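Local atomic coordinates of tail spike protein (Acinetobacter phage vB_AbaP_AS12, PDB entry 6EU4), a protein that probably serves as the trimeric tailspike with which the phage recognises, and likely degrades, the capsular polysaccharide of its Acinetobacter baumannii host. Residues 27-32 against 77-81; 157-161 against 170-174; 320-326 against 344-350; 547-551 against 563-568. One frame throughout, in Å; residues are numbered along the deposited sequence. Where two conformers were deposited one is given.

Contact 1. Residues 27-32 against 77-81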
# COMPACT_ATOMS: atom_id res chain seq x y z
N LEU A 27 35.40 24.12 40.86
CA LEU A 27 35.35 22.94 41.72
C LEU A 27 36.75 22.53 42.18
O LEU A 27 36.93 22.17 43.35
CB LEU A 27 34.66 21.79 40.99
CG LEU A 27 33.17 21.98 40.69
CD1 LEU A 27 32.64 20.87 39.79
CD2 LEU A 27 32.35 22.05 41.97
N GLU A 28 37.75 22.60 41.29
CA GLU A 28 39.09 22.13 41.63
C GLU A 28 39.61 22.75 42.92
O GLU A 28 40.32 22.09 43.70
CB GLU A 28 40.07 22.42 40.50
CG GLU A 28 41.47 21.82 40.74
CD GLU A 28 42.51 22.29 39.74
OE1 GLU A 28 43.61 21.70 39.72
OE2 GLU A 28 42.23 23.26 38.99
N SER A 29 39.28 24.01 43.17
CA SER A 29 39.78 24.71 44.36
C SER A 29 38.67 24.88 45.40
O SER A 29 38.49 25.97 45.95
CB SER A 29 40.36 26.07 43.98
OG SER A 29 39.33 26.94 43.52
N LEU A 30 37.95 23.80 45.68
CA LEU A 30 36.82 23.83 46.61
C LEU A 30 37.15 22.89 47.76
O LEU A 30 37.21 21.67 47.57
CB LEU A 30 35.54 23.42 45.88
CG LEU A 30 34.19 23.52 46.60
CD1 LEU A 30 33.98 24.91 47.15
CD2 LEU A 30 33.05 23.17 45.64
N THR A 31 37.39 23.44 48.96
CA THR A 31 37.60 22.60 50.13
C THR A 31 36.27 22.01 50.56
O THR A 31 35.35 22.75 50.94
CB THR A 31 38.23 23.39 51.28
OG1 THR A 31 37.32 24.40 51.75
CG2 THR A 31 39.53 24.04 50.86
N ALA A 32 36.15 20.69 50.51
CA ALA A 32 34.87 20.04 50.72
C ALA A 32 35.05 18.72 51.47
O ALA A 32 36.04 18.01 51.27
CB ALA A 32 34.15 19.78 49.39
N ILE A 77 34.15 15.67 38.17
CA ILE A 77 35.12 16.75 38.02
C ILE A 77 35.77 16.94 39.38
O ILE A 77 35.17 17.50 40.30
CB ILE A 77 34.48 18.03 37.48
CG1 ILE A 77 33.89 17.76 36.08
CG2 ILE A 77 35.51 19.17 37.45
CD1 ILE A 77 33.07 18.91 35.46
N ASN A 78 37.00 16.45 39.51
CA ASN A 78 37.74 16.47 40.77
C ASN A 78 36.92 15.88 41.92
O ASN A 78 36.90 16.40 43.04
CB ASN A 78 38.21 17.89 41.11
CG ASN A 78 38.91 18.57 39.94
OD1 ASN A 78 38.48 19.63 39.49
ND2 ASN A 78 39.97 17.95 39.44
N GLY A 79 36.24 14.77 41.63
CA GLY A 79 35.44 14.09 42.63
C GLY A 79 34.00 14.55 42.72
O GLY A 79 33.20 13.89 43.38
N TRP A 80 33.65 15.67 42.08
CA TRP A 80 32.30 16.22 42.14
C TRP A 80 31.46 15.55 41.06
O TRP A 80 31.64 15.80 39.86
CB TRP A 80 32.34 17.74 41.97
CG TRP A 80 32.92 18.43 43.17
CD1 TRP A 80 34.23 18.74 43.37
CD2 TRP A 80 32.21 18.88 44.32
NE1 TRP A 80 34.38 19.37 44.58
CE2 TRP A 80 33.16 19.47 45.19
CE3 TRP A 80 30.87 18.85 44.71
CZ2 TRP A 80 32.81 20.01 46.42
CZ3 TRP A 80 30.52 19.40 45.95
CH2 TRP A 80 31.49 19.98 46.78
N VAL A 81 30.51 14.72 41.49
CA VAL A 81 29.72 13.91 40.57
C VAL A 81 28.44 14.63 40.19
O VAL A 81 27.71 15.14 41.06
CB VAL A 81 29.42 12.53 41.19
CG1 VAL A 81 28.53 11.71 40.28
CG2 VAL A 81 30.72 11.80 41.44
O HOH W 1 37.28 20.13 45.29
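The indole of Trp80 and the loop carbonyls of Leu27 and Leu30 meet at a single water, which accepts a hydrogen bond from Trp80 NE1 at 3.1 Å and donates to Leu27 O at 2.8 Å and to Leu30 O, also at 2.8 Å. The water lies at the edge of the indole, in its plane, so the ring is tied to the loop through its N-H. Over one face stands Leu27 CD2, 3.9 Å from the centroid of the five-membered ring of Trp80 and 11° off its normal, a well-placed CH-pi contact. The other methyl of the same leucine, CD1, turns to Trp80 CB and Ile77 CG2. Farther along the indole, Leu30 CD2 and Ala32 CB both close on Trp80 CZ2, each at 3.3 Å, approaching obliquely; Leu30 reaches it with CG anti to its backbone N (chi1 -173°). Asn78 rests OD1 on Glu28 CA at 3.3 Å. Behind these side chains a type I' turn from Ile77 to Trp80, with glycine at its third position, reverses the chain and delivers Trp80 into a five-stranded mixed sheet, where its ring also meets Tyr63. Loop and hairpin are thus joined by apolar contact and one shared water, without any direct polar bond between the two segments, a chemistry consistent with a restrained rotation of the indole.

Contact 2. Residues 157-161 against 170-174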
# COMPACT_ATOMS: atom_id res chain seq x y z
N LEU A 157 37.36 10.44 12.18
CA LEU A 157 37.73 9.74 13.40
C LEU A 157 39.12 9.12 13.24
O LEU A 157 39.67 9.02 12.13
CB LEU A 157 36.71 8.66 13.73
CG LEU A 157 35.28 9.12 14.04
CD1 LEU A 157 34.32 7.94 14.08
CD2 LEU A 157 35.27 9.87 15.36
N SER A 158 39.70 8.72 14.36
CA SER A 158 41.03 8.13 14.40
C SER A 158 40.99 6.80 15.16
O SER A 158 41.80 6.55 16.06
CB SER A 158 42.03 9.07 15.07
OG SER A 158 42.05 10.33 14.42
N LEU A 159 40.05 5.93 14.81
CA LEU A 159 39.86 4.68 15.54
C LEU A 159 40.48 3.47 14.86
O LEU A 159 40.67 2.45 15.53
CB LEU A 159 38.36 4.42 15.74
CG LEU A 159 37.64 5.55 16.48
CD1 LEU A 159 36.11 5.33 16.47
CD2 LEU A 159 38.17 5.67 17.91
N GLY A 160 40.79 3.56 13.58
CA GLY A 160 41.55 2.50 12.93
C GLY A 160 40.69 1.31 12.53
O GLY A 160 39.47 1.33 12.61
N ASN A 161 41.38 0.24 12.13
CA ASN A 161 40.73 -0.96 11.60
C ASN A 161 40.21 -1.85 12.72
O ASN A 161 40.89 -2.06 13.73
CB ASN A 161 41.72 -1.76 10.75
CG ASN A 161 42.07 -1.07 9.45
OD1 ASN A 161 41.21 -0.50 8.79
ND2 ASN A 161 43.34 -1.11 9.08
N ASN A 170 36.46 -0.05 8.82
CA ASN A 170 37.16 1.16 9.22
C ASN A 170 36.16 2.29 9.16
O ASN A 170 35.47 2.46 8.15
CB ASN A 170 38.36 1.42 8.32
CG ASN A 170 39.21 2.59 8.81
OD1 ASN A 170 38.73 3.71 8.93
ND2 ASN A 170 40.49 2.32 9.09
N PHE A 171 36.02 3.02 10.26
CA PHE A 171 35.03 4.06 10.37
C PHE A 171 35.64 5.46 10.22
O PHE A 171 34.94 6.46 10.47
CB PHE A 171 34.30 3.93 11.70
CG PHE A 171 33.61 2.59 11.88
CD1 PHE A 171 34.32 1.51 12.37
CD2 PHE A 171 32.28 2.43 11.59
CE1 PHE A 171 33.71 0.28 12.53
CE2 PHE A 171 31.66 1.20 11.76
CZ PHE A 171 32.38 0.14 12.22
N ASP A 172 36.89 5.54 9.78
CA ASP A 172 37.62 6.81 9.73
C ASP A 172 37.37 7.51 8.39
O ASP A 172 38.27 7.72 7.57
CB ASP A 172 39.11 6.58 9.96
CG ASP A 172 39.42 6.01 11.37
OD1 ASP A 172 38.51 5.95 12.23
OD2 ASP A 172 40.59 5.64 11.61
N VAL A 173 36.11 7.87 8.19
CA VAL A 173 35.65 8.57 6.99
C VAL A 173 35.29 10.00 7.35
O VAL A 173 35.08 10.35 8.52
CB VAL A 173 34.43 7.86 6.35
CG1 VAL A 173 34.76 6.42 6.02
CG2 VAL A 173 33.23 7.91 7.25
N ASP A 174 35.20 10.84 6.32
CA ASP A 174 34.75 12.22 6.49
C ASP A 174 33.23 12.22 6.54
O ASP A 174 32.56 12.14 5.50
CB ASP A 174 35.25 13.11 5.35
CG ASP A 174 34.78 14.55 5.50
OD1 ASP A 174 34.32 14.91 6.61
OD2 ASP A 174 34.88 15.32 4.53
O HOH W 2 35.21 9.13 10.88
O HOH W 3 37.61 3.33 12.51
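Asp172 reaches across to the loop 157-161 and binds two successive backbone N-H groups, one with each carboxylate oxygen. Leu159 N gives to Asp172 OD1 at 3.0 Å and Gly160 N to Asp172 OD2 at 2.9 Å; both donors come in on the syn side, 22° and 26° out of the carboxylate plane. OD1 has a further donor, a water that also gives to Gly160 O and accepts from Phe171 N, bridging two backbone groups that do not bond to each other directly. A second water does similar work at the other end: it accepts from Leu157 N at 2.8 Å and donates to both Phe171 O and Val173 O. The chain around Asp172 bends in an inverse gamma turn, overlapped by an Asx turn in which Asn170 OD1 accepts from Asp172 N at 2.7 Å. These bends lie in an excursion between strands 148-151 and 175-179 of the parallel beta-helix, on the surface, with short strands 161-164 and 167-170 linking the two segments. With OD1 used inside its own turn, Asn170 turns its ND2 across to the loop, CG anti to the backbone N (chi1 -173°), and donates to Asn161 OD1 at 2.9 Å. The bond leaves in the amide plane of Asn170 but lands above the carbonyl plane of Asn161, the two amides being steeply inclined to each other. Phe171 and Leu157 both pack on Val178 and Ile180.

Contact 3. Residues 320-326 against 344-350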
# COMPACT_ATOMS: atom_id res chain seq x y z
N SER A 320 16.68 -5.77 -4.97
CA SER A 320 15.85 -5.24 -3.89
C SER A 320 14.39 -5.54 -4.18
O SER A 320 14.03 -5.87 -5.31
CB SER A 320 16.03 -3.72 -3.73
OG SER A 320 17.38 -3.38 -3.50
N ASN A 321 13.54 -5.41 -3.16
CA ASN A 321 12.10 -5.36 -3.43
C ASN A 321 11.49 -4.24 -2.60
O ASN A 321 11.64 -4.20 -1.37
CB ASN A 321 11.43 -6.74 -3.21
CG ASN A 321 11.25 -7.14 -1.74
OD1 ASN A 321 12.21 -7.44 -1.02
ND2 ASN A 321 9.99 -7.26 -1.33
N VAL A 322 10.84 -3.31 -3.30
CA VAL A 322 10.46 -2.00 -2.79
C VAL A 322 9.04 -1.70 -3.23
O VAL A 322 8.68 -1.93 -4.39
CB VAL A 322 11.39 -0.88 -3.32
CG1 VAL A 322 10.94 0.50 -2.85
CG2 VAL A 322 12.86 -1.15 -2.93
N THR A 323 8.25 -1.14 -2.32
CA THR A 323 6.92 -0.62 -2.63
C THR A 323 6.93 0.87 -2.34
O THR A 323 7.33 1.28 -1.25
CB THR A 323 5.82 -1.27 -1.78
OG1 THR A 323 5.78 -2.68 -2.00
CG2 THR A 323 4.46 -0.70 -2.15
N MSE A 324 6.46 1.66 -3.31
CA MSE A 324 6.34 3.10 -3.17
C MSE A 324 4.85 3.46 -3.19
O MSE A 324 4.17 3.25 -4.19
CB MSE A 324 7.06 3.84 -4.30
CG MSE A 324 8.48 3.47 -4.46
SE MSE A 324 9.28 4.66 -5.80
CE MSE A 324 10.96 3.73 -5.94
N VAL A 325 4.35 3.97 -2.07
CA VAL A 325 2.93 4.24 -1.88
C VAL A 325 2.74 5.75 -1.88
O VAL A 325 3.16 6.44 -0.94
CB VAL A 325 2.41 3.61 -0.58
CG1 VAL A 325 0.90 3.72 -0.52
CG2 VAL A 325 2.84 2.17 -0.49
N THR A 326 2.07 6.26 -2.92
CA THR A 326 1.76 7.67 -3.09
C THR A 326 3.00 8.57 -2.90
O THR A 326 2.94 9.60 -2.23
CB THR A 326 0.62 8.12 -2.16
OG1 THR A 326 -0.07 6.99 -1.61
CG2 THR A 326 -0.42 8.90 -2.95
N GLU A 344 12.18 -6.10 -7.58
CA GLU A 344 10.72 -5.99 -7.66
C GLU A 344 10.32 -4.63 -7.11
O GLU A 344 10.62 -4.32 -5.95
CB GLU A 344 10.04 -7.11 -6.87
CG GLU A 344 8.50 -6.93 -6.83
CD GLU A 344 7.74 -8.17 -6.37
OE1 GLU A 344 8.34 -9.22 -6.00
OE2 GLU A 344 6.50 -8.08 -6.36
N VAL A 345 9.69 -3.80 -7.94
CA VAL A 345 9.30 -2.46 -7.52
C VAL A 345 7.84 -2.24 -7.92
O VAL A 345 7.49 -2.32 -9.10
CB VAL A 345 10.21 -1.38 -8.14
CG1 VAL A 345 9.94 -0.02 -7.52
CG2 VAL A 345 11.69 -1.75 -7.98
N ASN A 346 7.00 -1.99 -6.93
CA ASN A 346 5.60 -1.65 -7.15
C ASN A 346 5.46 -0.17 -6.85
O ASN A 346 5.68 0.25 -5.71
CB ASN A 346 4.67 -2.46 -6.26
CG ASN A 346 3.21 -2.22 -6.59
OD1 ASN A 346 2.87 -1.33 -7.39
ND2 ASN A 346 2.35 -3.05 -6.05
N ILE A 347 5.13 0.61 -7.87
CA ILE A 347 5.00 2.07 -7.73
C ILE A 347 3.50 2.37 -7.83
O ILE A 347 2.92 2.29 -8.92
CB ILE A 347 5.79 2.81 -8.81
CG1 ILE A 347 7.28 2.36 -8.78
CG2 ILE A 347 5.68 4.28 -8.61
CD1 ILE A 347 8.14 3.04 -9.80
N SER A 348 2.87 2.70 -6.70
CA SER A 348 1.42 2.83 -6.63
C SER A 348 1.05 4.29 -6.41
O SER A 348 1.47 4.91 -5.43
CB SER A 348 0.82 1.95 -5.52
OG SER A 348 1.05 2.48 -4.23
N ASN A 349 0.24 4.83 -7.33
CA ASN A 349 -0.29 6.19 -7.21
C ASN A 349 0.83 7.23 -7.05
O ASN A 349 0.73 8.15 -6.24
CB ASN A 349 -1.28 6.25 -6.05
CG ASN A 349 -2.26 7.38 -6.15
OD1 ASN A 349 -2.23 8.18 -7.07
ND2 ASN A 349 -3.19 7.44 -5.18
N PHE A 350 1.88 7.09 -7.85
CA PHE A 350 2.94 8.09 -7.92
C PHE A 350 2.39 9.40 -8.49
O PHE A 350 1.38 9.44 -9.20
CB PHE A 350 4.10 7.59 -8.79
CG PHE A 350 5.42 8.24 -8.47
CD1 PHE A 350 6.19 7.75 -7.43
CD2 PHE A 350 5.88 9.33 -9.19
CE1 PHE A 350 7.40 8.34 -7.10
CE2 PHE A 350 7.10 9.93 -8.87
CZ PHE A 350 7.85 9.44 -7.82
O HOH W 4 3.36 -3.63 -3.07
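The ring of Phe350 is met obliquely by the selenium of Met324, a selenomethionine here, 4.3 Å from Phe350 CE1; in this Met-aromatic contact the line from SE to the ring centroid lies 65° off the ring normal. The same ring meets Phe388 with nearly parallel planes and Phe337 edge-to-face. Extended beyond CG, the Met324 chain spans the neighbouring strand's apolar row: SE sits 4.3 Å from Ile347 CG1, and CE 4.2 Å from Val345 CG1. The backbones run parallel, 3° apart, in unbroken register from Asn321 with Glu344 to Val325 with Ser348. Six backbone hydrogen bonds join them; those from Met324 N to Asn346 O and from Ser348 N to Met324 O, both 2.9 Å, are nearly straight. The opposite face, carrying Asn321, Thr323 and Val325 beside Glu344, Asn346 and Ser348, is largely polar. There a water 2.8 Å from Thr323 OG1 takes a weak bond from Asn346 ND2. Thr326 and Asn349 lie side by side, CG2 of the threonine 3.8 Å from ND2 of the asparagine. Thr323 OG1 also bonds Thr326 OG1 of the second subunit, while Thr326 OG1 bonds Thr295 OG1, and Asn349 OD1 bonds Asn321 ND2, of the third. The pair joins strands of successive rungs of a parallel beta-helix: strand 284-304 flanks one side, strand 380-384 the other, and the apolar row faces inward to Phe315 and Ile317.

Contact 4. Residues 547-551 against 563-568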
# COMPACT_ATOMS: atom_id res chain seq x y z
N ALA A 547 -25.89 -11.99 -48.12
CA ALA A 547 -24.44 -11.89 -48.03
C ALA A 547 -23.80 -12.94 -48.92
O ALA A 547 -24.44 -13.91 -49.33
CB ALA A 547 -23.96 -12.08 -46.58
N THR A 548 -22.53 -12.71 -49.24
CA THR A 548 -21.66 -13.75 -49.74
C THR A 548 -20.61 -14.04 -48.68
O THR A 548 -20.22 -13.16 -47.90
CB THR A 548 -20.99 -13.35 -51.08
OG1 THR A 548 -20.34 -12.08 -50.97
CG2 THR A 548 -22.03 -13.30 -52.20
N PHE A 549 -20.21 -15.31 -48.62
CA PHE A 549 -19.37 -15.84 -47.56
C PHE A 549 -18.07 -16.35 -48.18
O PHE A 549 -18.11 -17.12 -49.14
CB PHE A 549 -20.09 -16.96 -46.82
CG PHE A 549 -21.52 -16.65 -46.46
CD1 PHE A 549 -21.82 -15.77 -45.43
CD2 PHE A 549 -22.58 -17.28 -47.11
CE1 PHE A 549 -23.13 -15.49 -45.09
CE2 PHE A 549 -23.89 -17.00 -46.76
CZ PHE A 549 -24.16 -16.10 -45.75
N TRP A 550 -16.93 -15.98 -47.58
CA TRP A 550 -15.64 -16.18 -48.22
C TRP A 550 -14.61 -16.67 -47.21
O TRP A 550 -14.55 -16.16 -46.08
CB TRP A 550 -15.13 -14.87 -48.81
CG TRP A 550 -16.05 -14.20 -49.81
CD1 TRP A 550 -17.13 -13.41 -49.53
CD2 TRP A 550 -15.93 -14.24 -51.23
NE1 TRP A 550 -17.69 -12.96 -50.70
CE2 TRP A 550 -16.97 -13.45 -51.76
CE3 TRP A 550 -15.04 -14.87 -52.12
CZ2 TRP A 550 -17.15 -13.27 -53.13
CZ3 TRP A 550 -15.22 -14.67 -53.49
CH2 TRP A 550 -16.28 -13.89 -53.97
N LEU A 551 -13.76 -17.60 -47.65
CA LEU A 551 -12.62 -18.10 -46.88
C LEU A 551 -11.33 -17.95 -47.67
O LEU A 551 -11.31 -18.16 -48.89
CB LEU A 551 -12.81 -19.58 -46.53
CG LEU A 551 -13.98 -19.92 -45.61
CD1 LEU A 551 -14.08 -21.43 -45.42
CD2 LEU A 551 -13.85 -19.26 -44.25
N TRP A 563 -9.27 -15.97 -52.54
CA TRP A 563 -10.53 -16.08 -51.81
C TRP A 563 -11.43 -17.16 -52.41
O TRP A 563 -11.50 -17.33 -53.63
CB TRP A 563 -11.27 -14.75 -51.85
CG TRP A 563 -10.81 -13.68 -50.91
CD1 TRP A 563 -10.12 -12.55 -51.24
CD2 TRP A 563 -11.04 -13.61 -49.51
NE1 TRP A 563 -9.91 -11.78 -50.13
CE2 TRP A 563 -10.47 -12.41 -49.05
CE3 TRP A 563 -11.68 -14.45 -48.59
CZ2 TRP A 563 -10.51 -12.02 -47.71
CZ3 TRP A 563 -11.73 -14.07 -47.26
CH2 TRP A 563 -11.13 -12.85 -46.83
N CYS A 564 -12.18 -17.83 -51.53
CA CYS A 564 -13.07 -18.93 -51.89
C CYS A 564 -14.49 -18.61 -51.42
O CYS A 564 -14.75 -18.53 -50.22
CB CYS A 564 -12.60 -20.24 -51.25
SG CYS A 564 -10.97 -20.75 -51.83
N ARG A 565 -15.41 -18.47 -52.37
CA ARG A 565 -16.81 -18.21 -52.05
C ARG A 565 -17.53 -19.52 -51.75
O ARG A 565 -17.54 -20.44 -52.56
CB ARG A 565 -17.48 -17.49 -53.22
CG ARG A 565 -18.95 -17.16 -53.01
CD ARG A 565 -19.46 -16.32 -54.19
NE ARG A 565 -20.92 -16.29 -54.30
CZ ARG A 565 -21.60 -15.37 -54.99
NH1 ARG A 565 -20.97 -14.40 -55.64
NH2 ARG A 565 -22.92 -15.42 -55.04
N LEU A 566 -18.18 -19.58 -50.58
CA LEU A 566 -18.83 -20.80 -50.15
C LEU A 566 -20.13 -21.05 -50.90
O LEU A 566 -20.88 -20.12 -51.21
CB LEU A 566 -19.12 -20.75 -48.65
CG LEU A 566 -17.91 -20.61 -47.73
CD1 LEU A 566 -18.35 -20.70 -46.28
CD2 LEU A 566 -16.87 -21.67 -48.05
N TYR A 567 -20.38 -22.31 -51.19
CA TYR A 567 -21.65 -22.72 -51.78
C TYR A 567 -22.65 -23.07 -50.68
O TYR A 567 -22.31 -23.75 -49.71
CB TYR A 567 -21.42 -23.94 -52.68
CG TYR A 567 -20.72 -23.71 -54.00
CD1 TYR A 567 -20.91 -22.56 -54.75
CD2 TYR A 567 -19.92 -24.71 -54.54
CE1 TYR A 567 -20.32 -22.40 -56.00
CE2 TYR A 567 -19.31 -24.56 -55.78
CZ TYR A 567 -19.51 -23.40 -56.51
OH TYR A 567 -18.92 -23.28 -57.75
N HIS A 568 -23.89 -22.59 -50.83
CA HIS A 568 -24.92 -22.86 -49.84
C HIS A 568 -26.28 -22.92 -50.53
O HIS A 568 -26.41 -22.60 -51.71
CB HIS A 568 -24.93 -21.79 -48.75
CG HIS A 568 -25.23 -20.42 -49.27
ND1 HIS A 568 -26.52 -19.97 -49.47
CD2 HIS A 568 -24.41 -19.42 -49.65
CE1 HIS A 568 -26.48 -18.73 -49.93
NE2 HIS A 568 -25.20 -18.38 -50.06
O HOH W 5 -24.11 -16.04 -51.08
O HOH W 6 -21.36 -17.23 -50.45
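Trp550 lays its six-membered ring beneath Arg565, whose CB stands 3.7 Å from the ring centroid and 16° off the normal, a CH-pi contact over the face. From there the arginine runs extended, CG anti to the backbone N (chi1 -180°), carrying its guanidinium beyond the indole with the two planes steeply inclined. Thr548 covers that guanidinium: its CG2 sits over the centre of one face, 3.5 Å from Arg565 CZ, while NH2 is held by a salt bridge to Asp571. The threonine's other branch faces the indole and accepts a hydrogen bond from Trp550 NE1 at OG1, 2.8 Å away, so one residue helps to place both partners. On the far side of Trp550, its CB touches Trp563 CE3 at 3.5 Å; Trp563 in turn gives NE1 to Gly512 O. The backbones beneath form the end of a beta hairpin, strand 547-554 with strand 564-565, at the margin of a six-stranded mixed sheet in this chain. Leu551 and Cys564 are joined by two backbone hydrogen bonds, one in each direction, and Leu566 N gives to Phe549 O at 2.9 Å; beyond that a water carries the pairing on, accepting from Phe549 N and donating to Leu566 O. On the other face Leu551 CD1 and Leu566 CD2 meet at 3.8 Å. Phe549 directs its edge at the face of His568 in an offset edge-to-face pair, centroids of the Phe549 and His568 rings 5.4 Å apart. The imidazole is held through ND1 by Arg570 N, and its NE2 shares a water with Ala547 O.

Strung along an elongated molecule, the four contacts follow the chain in series, contacts 1 and 4 lying on opposite sides of its centre with their own centres about 114 Å apart. Contact 3, near the middle, and contact 4 are buried and rest on regular strand pairing, parallel in the beta-helix but antiparallel in the hairpin of strands 547-554 and 564-565; both make extensive contacts with neighbouring subunits, whereas contact 1 has one such packing contact and contact 2 none. Contact 2 is a surface loop of the same beta-helix region, and there a carboxylate and two waters replace strand pairing. Contact 1, partly buried, resembles contact 4 in building on tryptophan, yet relies on aliphatic groups and a single water.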